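Local coordinates for tyrosinase (Aspergillus oryzae, PDB 6JU8), which probably oxidises L-tyrosine and L-dopa to L-dopaquinone with molecular oxygen at a pair of copper ions, the chemistry that opens melanin synthesis, at residues W386-S391 against S446-E451; Y110-E115 against L435-A440; I215-T220 against S226-F231. The protein carries 1 engineered substitution. All coordinates share one frame; numbering follows the deposited sequence.

The three contacts of this tyrosinase chain do not touch one another; interactions 2 and 3 come near the copper ligands, whereas interaction 1 lies away from the copper site. Interaction 2 is the most central, its midpoint about 12 Å from the centre of the chain: it joins helix 103-129, which carries the copper ligand H107, to the segment 435-440, whose Y437 side chain is about 10 Å from that of H376, a ligand of the other copper. Interaction 1 uses the far end of helix 371-389, which also holds H376; its midpoint is about 19 Å from that of interaction 2. Interaction 3, a β-hairpin across the chain's centre from both, brings F231 to about 10 Å from H336, side chain to side chain.

Interaction 1. Residues W386-S391 against S446-E451; sequences WQTVNS and SRIRKE
V389 meets I448, and with T388 it forms one side of a small apolar contact between two helices. The tight part is purely hydrocarbon. I448, buried and branched at CB, reaches in two directions: its CG2 lies 3.7 Å from CG1 of V389, while its CD1 comes to 3.8 Å from CG2 of T388. With I448 CG1 anti to the backbone N (chi1 -168°) and the chain extended beyond it, CD1 is carried forward to the threonine. T388 suits this edge because its methyl supplies the contact while OG1 turns back to the carbonyl oxygen of A384 one helical turn earlier, so the hydroxyl brings no unmet polar group to the isoleucine.

The looser side belongs to R449, an exposed residue. In one of its two modelled conformers the chain is extended from CG to NE and the guanidinium lies obliquely beside the valine, NH2 being 3.8 Å from CB of V389; since the other conformer may differ, this touch is doubtful.

Within the segment 386-391, N390 ND2 donates to W386 O at 3.0 Å. The contact joins the end region of helix 371-389, in the common central domain of tyrosinase, to helix 448-456, the last of the modelled chain, away from the copper site; beside it W386 stacks on F301 and T388 touches W432.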
# COMPACT_ATOMS: atom_id res chain seq x y z
N TRP A 386 -3.64 -31.16 15.19
CA TRP A 386 -3.52 -31.47 16.61
C TRP A 386 -4.49 -32.58 16.97
O TRP A 386 -4.13 -33.49 17.73
CB TRP A 386 -3.76 -30.20 17.44
CG TRP A 386 -3.48 -30.40 18.90
CD1 TRP A 386 -2.26 -30.18 19.49
CD2 TRP A 386 -4.35 -30.87 19.94
NE1 TRP A 386 -2.34 -30.46 20.83
CE2 TRP A 386 -3.62 -30.89 21.13
CE3 TRP A 386 -5.70 -31.25 19.97
CZ2 TRP A 386 -4.14 -31.28 22.37
CZ3 TRP A 386 -6.23 -31.65 21.20
CH2 TRP A 386 -5.47 -31.66 22.37
N GLN A 387 -5.71 -32.56 16.41
CA GLN A 387 -6.65 -33.65 16.69
C GLN A 387 -6.07 -34.99 16.24
O GLN A 387 -6.21 -35.99 16.93
CB GLN A 387 -7.97 -33.43 15.98
CG GLN A 387 -8.85 -32.30 16.52
CD GLN A 387 -10.10 -32.23 15.67
OE1 GLN A 387 -10.24 -31.35 14.81
NE2 GLN A 387 -11.02 -33.18 15.86
N THR A 388 -5.43 -35.00 15.08
CA THR A 388 -4.87 -36.23 14.52
C THR A 388 -3.85 -36.87 15.45
O THR A 388 -3.84 -38.09 15.60
CB THR A 388 -4.24 -35.94 13.15
OG1 THR A 388 -5.28 -35.51 12.23
CG2 THR A 388 -3.59 -37.17 12.55
N VAL A 389 -3.01 -36.03 16.09
CA VAL A 389 -1.98 -36.61 16.95
C VAL A 389 -2.35 -36.57 18.43
O VAL A 389 -1.54 -36.98 19.27
CB VAL A 389 -0.61 -35.94 16.68
CG1 VAL A 389 -0.24 -36.14 15.21
CG2 VAL A 389 -0.62 -34.45 16.98
N ASN A 390 -3.59 -36.19 18.75
CA ASN A 390 -4.13 -36.21 20.11
C ASN A 390 -5.54 -36.76 20.11
O ASN A 390 -6.48 -36.16 20.60
CB ASN A 390 -4.11 -34.81 20.73
CG ASN A 390 -2.71 -34.30 20.97
OD1 ASN A 390 -2.06 -34.62 21.96
ND2 ASN A 390 -2.20 -33.54 20.01
N SER A 391 -5.68 -37.96 19.54
CA SER A 391 -6.99 -38.59 19.47
C SER A 391 -7.60 -38.72 20.87
O SER A 391 -6.90 -39.11 21.81
CB SER A 391 -6.90 -39.99 18.85
OG SER A 391 -8.19 -40.56 18.74
N SER A 446 0.62 -41.91 9.18
CA SER A 446 1.98 -42.38 9.33
C SER A 446 3.02 -41.31 8.99
O SER A 446 4.19 -41.47 9.31
CB SER A 446 2.25 -43.59 8.40
OG SER A 446 1.46 -44.70 8.77
N ARG A 447 2.58 -40.28 8.29
CA ARG A 447 3.48 -39.28 7.73
C ARG A 447 3.44 -37.98 8.52
O ARG A 447 4.31 -37.12 8.40
CB ARG A 447 3.05 -39.02 6.28
CG ARG A 447 4.08 -38.22 5.45
CD ARG A 447 3.60 -38.28 4.00
NE ARG A 447 4.46 -37.51 3.09
CZ ARG A 447 4.52 -37.79 1.80
NH1 ARG A 447 3.80 -38.77 1.26
NH2 ARG A 447 5.29 -37.09 1.01
N ILE A 448 2.38 -37.78 9.31
CA ILE A 448 2.12 -36.44 9.83
C ILE A 448 3.22 -35.91 10.73
O ILE A 448 3.55 -34.71 10.67
CB ILE A 448 0.73 -36.35 10.48
CG1 ILE A 448 0.34 -34.90 10.75
CG2 ILE A 448 0.56 -37.20 11.72
CD1 ILE A 448 -1.11 -34.72 11.09
N ARG A 449 3.80 -36.74 11.60
CA ARG A 449 4.79 -36.21 12.54
C ARG A 449 6.04 -35.76 11.81
O ARG A 449 6.68 -34.76 12.10
CB ARG A 449 5.05 -37.23 13.65
CG ARG A 449 3.81 -37.45 14.51
CD ARG A 449 4.22 -38.07 15.85
NE ARG A 449 3.25 -37.75 16.88
CZ ARG A 449 3.42 -36.84 17.83
NH1 ARG A 449 4.54 -36.12 17.90
NH2 ARG A 449 2.46 -36.64 18.72
N LYS A 450 6.42 -36.52 10.77
CA LYS A 450 7.53 -36.15 9.91
C LYS A 450 7.25 -34.85 9.17
O LYS A 450 8.11 -33.96 9.08
CB LYS A 450 7.83 -37.27 8.91
N GLU A 451 6.04 -34.71 8.60
CA GLU A 451 5.70 -33.50 7.87
C GLU A 451 5.71 -32.29 8.79
O GLU A 451 6.18 -31.22 8.40
CB GLU A 451 4.35 -33.68 7.18
CG GLU A 451 4.02 -32.51 6.27
CD GLU A 451 2.87 -32.75 5.29
OE1 GLU A 451 2.47 -33.92 5.07
OE2 GLU A 451 2.43 -31.73 4.70

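Interaction 2. Residues Y110-E115 against L435-A440; sequences YVTLYE and LNYDYA
T112 faces L435 and Y437 across a wholly buried boundary, and its small branched side chain divides its atoms between them. From CB the two branches part. OG1 lies beside the backbone N (chi1 -65°), which leaves the methyl CG2 anti to it and turned to L435, whose CB it approaches at 4.2 Å. The hydroxyl oxygen OG1 stands 3.4 Å from L435 CD1 and 3.6 Å from Y437 CE2, approaching the tyrosine ring obliquely. Its polar need is met within its own helix, by the carbonyl oxygen of R108, which lets a threonine sit among carbon atoms.

The helix concerned, 103-129, belongs to the copper-binding core of the tyrosinase family. It bears a copper ligand, and the side chain of T112 is about 9 Å from that of H107. V111, on the same helix, touches H376, a ligand of the other copper. The chain from 435 to 440 has no regular secondary structure and lies against the helix, bringing L435 and Y437 to it.

One turn further along, E115 extends fully beyond CG and carries OE2 to 4.0 Å from Y437 CD2, with carboxylate and ring planes 66° apart. A water bridges the segments, 2.9 Å from E115 OE2 and 2.8 Å from the carbonyl oxygen L435 O, with more acceptors around it than it has protons. The other carboxylate oxygen, OE1, has partners in R23 and the backbone N of L147, a setting that would favour the charged form. Y437, its ring packed against this helix, sends its hydroxyl to D380 on helix 371-389, which also receives the hydroxyl of Y439.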
# COMPACT_ATOMS: atom_id res chain seq x y z
N TYR A 110 -17.66 -21.52 10.62
CA TYR A 110 -17.65 -20.23 9.93
C TYR A 110 -16.87 -20.31 8.63
O TYR A 110 -17.34 -19.81 7.59
CB TYR A 110 -17.03 -19.19 10.86
CG TYR A 110 -17.22 -17.74 10.51
CD1 TYR A 110 -18.35 -17.25 9.86
CD2 TYR A 110 -16.24 -16.81 10.87
CE1 TYR A 110 -18.51 -15.91 9.57
CE2 TYR A 110 -16.39 -15.45 10.63
CZ TYR A 110 -17.52 -15.01 9.96
OH TYR A 110 -17.63 -13.65 9.73
N VAL A 111 -15.69 -20.93 8.68
CA VAL A 111 -14.87 -21.05 7.46
C VAL A 111 -15.58 -21.91 6.41
O VAL A 111 -15.54 -21.60 5.22
CB VAL A 111 -13.49 -21.64 7.80
CG1 VAL A 111 -12.69 -21.98 6.53
CG2 VAL A 111 -12.69 -20.66 8.66
N THR A 112 -16.27 -22.96 6.85
CA THR A 112 -17.01 -23.83 5.94
C THR A 112 -18.17 -23.07 5.31
O THR A 112 -18.47 -23.25 4.12
CB THR A 112 -17.53 -25.05 6.70
OG1 THR A 112 -16.41 -25.82 7.15
CG2 THR A 112 -18.36 -25.97 5.81
N LEU A 113 -18.86 -22.21 6.05
CA LEU A 113 -19.91 -21.38 5.46
C LEU A 113 -19.35 -20.56 4.31
O LEU A 113 -19.94 -20.48 3.23
CB LEU A 113 -20.51 -20.47 6.54
CG LEU A 113 -21.36 -19.29 6.10
CD1 LEU A 113 -22.61 -19.75 5.34
CD2 LEU A 113 -21.77 -18.42 7.28
N TYR A 114 -18.22 -19.89 4.54
CA TYR A 114 -17.61 -19.03 3.52
C TYR A 114 -17.26 -19.85 2.28
O TYR A 114 -17.57 -19.45 1.16
CB TYR A 114 -16.37 -18.41 4.09
CG TYR A 114 -15.63 -17.34 3.33
CD1 TYR A 114 -16.18 -16.11 3.05
CD2 TYR A 114 -14.30 -17.57 2.94
CE1 TYR A 114 -15.49 -15.12 2.37
CE2 TYR A 114 -13.59 -16.59 2.28
CZ TYR A 114 -14.18 -15.37 1.99
OH TYR A 114 -13.45 -14.41 1.36
N GLU A 115 -16.61 -20.98 2.52
CA GLU A 115 -16.24 -21.87 1.42
C GLU A 115 -17.45 -22.32 0.62
O GLU A 115 -17.41 -22.37 -0.62
CB GLU A 115 -15.51 -23.08 2.00
CG GLU A 115 -15.07 -24.14 1.00
CD GLU A 115 -14.34 -25.26 1.72
OE1 GLU A 115 -13.12 -25.38 1.55
OE2 GLU A 115 -14.99 -26.00 2.50
N LEU A 435 -17.55 -32.40 6.58
CA LEU A 435 -17.87 -31.18 5.84
C LEU A 435 -17.29 -31.22 4.43
O LEU A 435 -17.30 -30.22 3.72
CB LEU A 435 -17.35 -29.96 6.62
CG LEU A 435 -17.96 -29.79 8.01
CD1 LEU A 435 -17.23 -28.72 8.81
CD2 LEU A 435 -19.45 -29.48 7.87
N ASN A 436 -16.77 -32.38 4.05
CA ASN A 436 -16.30 -32.68 2.71
C ASN A 436 -15.08 -31.87 2.29
O ASN A 436 -14.98 -31.41 1.14
CB ASN A 436 -17.39 -32.51 1.65
CG ASN A 436 -17.05 -33.30 0.39
OD1 ASN A 436 -16.31 -34.29 0.47
ND2 ASN A 436 -17.54 -32.91 -0.78
N TYR A 437 -14.12 -31.69 3.17
CA TYR A 437 -12.80 -31.18 2.82
C TYR A 437 -11.78 -31.92 3.67
O TYR A 437 -12.11 -32.56 4.68
CB TYR A 437 -12.67 -29.67 3.04
CG TYR A 437 -12.73 -29.23 4.49
CD1 TYR A 437 -11.61 -29.24 5.29
CD2 TYR A 437 -13.94 -28.82 5.07
CE1 TYR A 437 -11.68 -28.84 6.63
CE2 TYR A 437 -14.03 -28.40 6.39
CZ TYR A 437 -12.88 -28.41 7.16
OH TYR A 437 -12.98 -28.00 8.47
N ASP A 438 -10.53 -31.80 3.25
CA ASP A 438 -9.44 -32.38 4.06
C ASP A 438 -8.19 -31.52 3.84
O ASP A 438 -8.21 -30.57 3.05
CB ASP A 438 -9.22 -33.82 3.67
CG ASP A 438 -8.61 -34.73 4.71
OD1 ASP A 438 -8.21 -34.22 5.79
OD2 ASP A 438 -8.51 -35.94 4.43
N TYR A 439 -7.12 -31.84 4.55
CA TYR A 439 -5.81 -31.22 4.37
C TYR A 439 -4.81 -32.30 3.95
O TYR A 439 -4.87 -33.42 4.45
CB TYR A 439 -5.34 -30.56 5.68
CG TYR A 439 -6.33 -29.51 6.13
CD1 TYR A 439 -6.36 -28.27 5.50
CD2 TYR A 439 -7.22 -29.77 7.18
CE1 TYR A 439 -7.26 -27.29 5.90
CE2 TYR A 439 -8.13 -28.80 7.58
CZ TYR A 439 -8.15 -27.57 6.93
OH TYR A 439 -9.05 -26.58 7.30
N ALA A 440 -3.88 -31.97 3.07
CA ALA A 440 -2.88 -32.97 2.69
C ALA A 440 -2.17 -33.56 3.91
O ALA A 440 -1.93 -34.77 3.97
CB ALA A 440 -1.83 -32.39 1.76
O HOH W 1 -16.37 -28.43 1.74

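Interaction 3. Residues I215-T220 against S226-F231; sequences ITSQKT and SFDLPF
Strands 218-220 and 226-229 run antiparallel, their directions 150° apart, with Q218-L229 and T220-F227 as hydrogen-bonded pairs and K219-D228 as the non-hydrogen-bonded pair between them. Each hydrogen-bonded pair makes both of its bonds: Q218 N reaches L229 O at 3.0 Å and L229 N returns to Q218 O, while T220 N to F227 O and F227 N to T220 O are each 2.8 Å.

The face bearing K219 and D228 is exposed and polar. These two side chains lie side by side, pointing the same way, and K219 NZ forms a salt bridge of 2.8 Å with D228 OD1, on that oxygen's syn side. The lysine reaches it by leaving anti to the backbone N (chi1 -168°) and then bending at its last two torsions. A water 2.7 Å from D228 OD1 joins it to S217 OG, so OD1 is gripped from the lysine and by solvent.

The face of Q218, T220, F227 and L229 is more apolar. Here the methyl of T220 approaches L229 diagonally across the strands, though both residues were modelled in two conformers and the contact is doubtful. Q218 crosses the F231 side chain at about a right angle, its CG 3.7 Å from CD2 at the ring edge. Bent at chi2, Q218 brings NE2 back to T216 O at 3.0 Å, from above the carbonyl plane (54° out of it) and off the lone-pair direction. P230 centres an inverse gamma turn, followed by F231, whose CB lies 4.1 Å from I215 CG2.

In the fold this is a β-hairpin of strands 218-222 and 225-229: L229 and P230 pack on F344, Q218 touches W75 and P364, and the F231 ring meets that of H359.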
# COMPACT_ATOMS: atom_id res chain seq x y z
N ILE A 215 -20.68 0.73 10.74
CA ILE A 215 -19.54 0.32 11.54
C ILE A 215 -19.10 1.50 12.39
O ILE A 215 -18.74 2.54 11.84
CB ILE A 215 -18.37 -0.15 10.65
CG1 ILE A 215 -18.76 -1.27 9.68
CG2 ILE A 215 -17.15 -0.53 11.48
CD1 ILE A 215 -19.07 -2.59 10.35
N THR A 216 -19.11 1.38 13.71
CA THR A 216 -18.62 2.44 14.58
C THR A 216 -17.11 2.37 14.75
O THR A 216 -16.47 1.41 14.38
CB THR A 216 -19.27 2.35 15.97
OG1 THR A 216 -18.89 1.13 16.61
CG2 THR A 216 -20.80 2.32 15.85
N SER A 217 -16.55 3.43 15.34
CA SER A 217 -15.22 3.30 15.91
C SER A 217 -15.24 2.17 16.95
O SER A 217 -16.29 1.74 17.44
CB SER A 217 -14.74 4.59 16.55
OG SER A 217 -15.53 4.99 17.66
N GLN A 218 -14.05 1.65 17.25
CA GLN A 218 -13.90 0.50 18.12
C GLN A 218 -12.84 0.77 19.18
O GLN A 218 -11.67 1.03 18.91
CB GLN A 218 -13.52 -0.72 17.29
CG GLN A 218 -14.50 -1.01 16.16
CD GLN A 218 -15.89 -1.40 16.63
OE1 GLN A 218 -16.09 -1.95 17.72
NE2 GLN A 218 -16.88 -1.17 15.78
N LYS A 219 -13.24 0.76 20.45
CA LYS A 219 -12.39 1.19 21.56
C LYS A 219 -11.43 0.04 21.91
O LYS A 219 -11.88 -1.09 22.04
CB LYS A 219 -13.16 1.62 22.81
CG LYS A 219 -12.30 2.34 23.85
CD LYS A 219 -13.11 2.62 25.09
CE LYS A 219 -14.28 3.57 24.90
NZ LYS A 219 -13.94 4.85 24.23
N THR A 220 -10.16 0.39 21.99
CA THR A 220 -9.09 -0.58 22.23
C THR A 220 -8.12 -0.01 23.24
O THR A 220 -8.00 1.20 23.36
CB THR A 220 -8.30 -0.85 20.93
OG1 THR A 220 -7.32 -1.87 21.12
CG2 THR A 220 -7.53 0.39 20.50
N SER A 226 -7.02 4.11 26.54
CA SER A 226 -8.07 3.83 25.58
C SER A 226 -7.94 4.64 24.29
O SER A 226 -7.68 5.85 24.35
CB SER A 226 -9.43 4.20 26.20
OG SER A 226 -9.65 3.49 27.40
N PHE A 227 -8.16 3.99 23.15
CA PHE A 227 -8.18 4.64 21.85
C PHE A 227 -9.40 4.16 21.07
O PHE A 227 -9.70 2.97 21.10
CB PHE A 227 -6.90 4.33 21.06
CG PHE A 227 -5.71 4.94 21.75
CD1 PHE A 227 -5.30 6.24 21.53
CD2 PHE A 227 -5.05 4.18 22.70
CE1 PHE A 227 -4.25 6.79 22.25
CE2 PHE A 227 -3.99 4.73 23.41
CZ PHE A 227 -3.58 6.02 23.18
N ASP A 228 -10.07 5.09 20.39
CA ASP A 228 -11.17 4.74 19.51
C ASP A 228 -10.66 4.58 18.08
O ASP A 228 -10.40 5.53 17.33
CB ASP A 228 -12.26 5.81 19.62
CG ASP A 228 -12.84 5.90 21.01
OD1 ASP A 228 -13.23 4.84 21.54
OD2 ASP A 228 -12.90 6.99 21.60
N LEU A 229 -10.43 3.32 17.70
CA LEU A 229 -9.90 3.05 16.34
C LEU A 229 -10.93 3.49 15.33
O LEU A 229 -12.08 3.05 15.44
CB LEU A 229 -9.64 1.54 16.21
CG LEU A 229 -8.63 0.95 17.21
CD1 LEU A 229 -8.44 -0.54 16.96
CD2 LEU A 229 -7.31 1.70 17.06
N PRO A 230 -10.56 4.37 14.40
CA PRO A 230 -11.57 5.03 13.55
C PRO A 230 -12.08 4.24 12.35
O PRO A 230 -12.12 4.73 11.22
CB PRO A 230 -10.83 6.28 13.07
CG PRO A 230 -9.38 5.85 12.98
CD PRO A 230 -9.21 4.92 14.17
N PHE A 231 -12.55 3.02 12.60
CA PHE A 231 -13.06 2.15 11.54
C PHE A 231 -14.32 2.73 10.92
O PHE A 231 -14.61 2.37 9.77
CB PHE A 231 -13.29 0.74 12.07
CG PHE A 231 -11.99 0.07 12.45
CD1 PHE A 231 -10.99 -0.16 11.52
CD2 PHE A 231 -11.77 -0.35 13.75
CE1 PHE A 231 -9.82 -0.79 11.87
CE2 PHE A 231 -10.62 -1.03 14.10
CZ PHE A 231 -9.64 -1.29 13.15
O HOH W 2 -15.03 3.51 19.96
O HOH W 3 -11.17 6.60 24.27